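Local coordinates for G protein coupled receptor (Arabidopsis thaliana, PDB 3T33) that is a zinc-binding LanC-like protein that may bind abscisic acid and play a role in its signalling, at residues 239-242 against 243-247. Sequence-based numbering, arbitrary orientation.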
loop_
_atom_site.group_PDB
_atom_site.type_symbol
_atom_site.label_atom_id
_atom_site.label_comp_id
_atom_site.label_asym_id
_atom_site.label_seq_id
_atom_site.Cartn_x
_atom_site.Cartn_y
_atom_site.Cartn_z
ATOM N N ILE A 239 5.247 -3.923 10.832
ATOM C CA ILE A 239 4.777 -4.418 12.136
ATOM C C ILE A 239 4.244 -3.315 13.032
ATOM O O ILE A 239 3.176 -3.469 13.606
ATOM C CB ILE A 239 5.916 -5.193 12.885
ATOM C CG1 ILE A 239 6.431 -6.345 11.966
ATOM C CG2 ILE A 239 5.377 -5.734 14.205
ATOM C CD1 ILE A 239 7.696 -7.087 12.465
ATOM N N MET A 240 4.995 -2.231 13.205
ATOM C CA MET A 240 4.515 -1.101 14.025
ATOM C C MET A 240 3.196 -0.558 13.468
ATOM O O MET A 240 2.227 -0.323 14.217
ATOM C CB MET A 240 5.567 0.011 14.022
ATOM C CG MET A 240 6.917 -0.466 14.595
ATOM S SD MET A 240 6.789 -1.263 16.217
ATOM C CE MET A 240 7.502 -2.905 15.749
ATOM N N ASN A 241 3.168 -0.432 12.139
ATOM C CA ASN A 241 1.999 0.055 11.412
ATOM C C ASN A 241 0.792 -0.741 11.839
ATOM O O ASN A 241 -0.163 -0.171 12.390
ATOM C CB ASN A 241 2.191 0.016 9.886
ATOM C CG ASN A 241 0.997 0.601 9.126
ATOM O OD1 ASN A 241 0.262 -0.097 8.430
ATOM N ND2 ASN A 241 0.830 1.873 9.238
ATOM N N VAL A 242 0.863 -2.061 11.697
ATOM C CA VAL A 242 -0.279 -2.898 12.113
ATOM C C VAL A 242 -0.616 -2.692 13.591
ATOM O O VAL A 242 -1.793 -2.670 13.976
ATOM C CB VAL A 242 -0.050 -4.437 11.845
ATOM C CG1 VAL A 242 -1.372 -5.162 11.919
ATOM C CG2 VAL A 242 0.503 -4.662 10.434
ATOM N N LEU A 243 0.416 -2.581 14.434
ATOM C CA LEU A 243 0.160 -2.478 15.844
ATOM C C LEU A 243 -0.575 -1.198 16.139
ATOM O O LEU A 243 -1.473 -1.196 16.962
ATOM C CB LEU A 243 1.460 -2.592 16.647
ATOM C CG LEU A 243 2.100 -3.998 16.642
ATOM C CD1 LEU A 243 3.406 -3.868 17.363
ATOM C CD2 LEU A 243 1.182 -5.107 17.299
ATOM N N MET A 244 -0.269 -0.115 15.416
ATOM C CA MET A 244 -0.964 1.155 15.704
ATOM C C MET A 244 -2.422 1.105 15.392
ATOM O O MET A 244 -3.170 1.977 15.812
ATOM C CB MET A 244 -0.309 2.346 15.020
ATOM C CG MET A 244 1.120 2.517 15.542
ATOM S SD MET A 244 1.932 3.951 14.851
ATOM C CE MET A 244 2.709 3.236 13.385
ATOM N N HIS A 245 -2.835 0.078 14.660
ATOM C CA HIS A 245 -4.222 -0.025 14.273
ATOM C C HIS A 245 -5.079 -0.767 15.275
ATOM O O HIS A 245 -6.281 -0.927 15.007
ATOM C CB HIS A 245 -4.360 -0.602 12.890
ATOM C CG HIS A 245 -3.986 0.352 11.806
ATOM N ND1 HIS A 245 -4.854 1.318 11.325
ATOM C CD2 HIS A 245 -2.833 0.524 11.137
ATOM C CE1 HIS A 245 -4.248 2.036 10.400
ATOM N NE2 HIS A 245 -3.019 1.579 10.266
ATOM N N THR A 246 -4.496 -1.155 16.430
ATOM C CA THR A 246 -5.190 -1.939 17.491
ATOM C C THR A 246 -5.114 -1.195 18.821
ATOM O O THR A 246 -4.430 -0.172 18.939
ATOM C CB THR A 246 -4.527 -3.353 17.798
ATOM O OG1 THR A 246 -3.158 -3.181 18.228
ATOM C CG2 THR A 246 -4.470 -4.204 16.633
ATOM N N GLU A 247 -5.761 -1.739 19.849
ATOM C CA GLU A 247 -5.815 -1.055 21.126
ATOM C C GLU A 247 -4.577 -1.425 21.904
ATOM O O GLU A 247 -4.523 -2.490 22.472
ATOM C CB GLU A 247 -7.073 -1.476 21.904
ATOM C CG GLU A 247 -8.372 -1.288 21.124
ATOM C CD GLU A 247 -8.422 0.111 20.491
ATOM O OE1 GLU A 247 -8.366 0.227 19.224
ATOM O OE2 GLU A 247 -8.467 1.101 21.280
#
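Met244 N donates to Met240 O at 2.8 Å, nearly in line with the carbonyl, and makes a second, weak bond to Asn241 O. This forked N-H marks the last turn of helix 236-244, where the i to i+4 pattern that also joins Leu243 N to Ile239 O tightens to i to i+3. His245 N accordingly reaches Val242 O at 3.0 Å, from above the carbonyl plane. One residue on, Leu243 O accepts both Thr246 N and Thr246 OG1; threonine suits the spot because its hydroxyl, set between its own backbone N and carbonyl carbon (chi1 60°), donates to Leu243 O at 2.9 Å, in the plane of the Leu243 carbonyl and on a lone pair. Asn241 O lies at the His245 ring edge, near its plane, 3.0 Å from His245 CD2, whose hydrogen is probably somewhat polarised. Apolar side chains meet along the helix: Leu243 CD1 lies beside Ile239 CG2 at 4.2 Å, while unbranched, pliant Met244, bent at chi3 (-90°), curls CE back to 3.8 Å from Asn241 CA. Ile239 and Leu243, their branched chains side by side, pack on helix 195-212, Val242 on helix 174-188, and Met244 on helix 291-305.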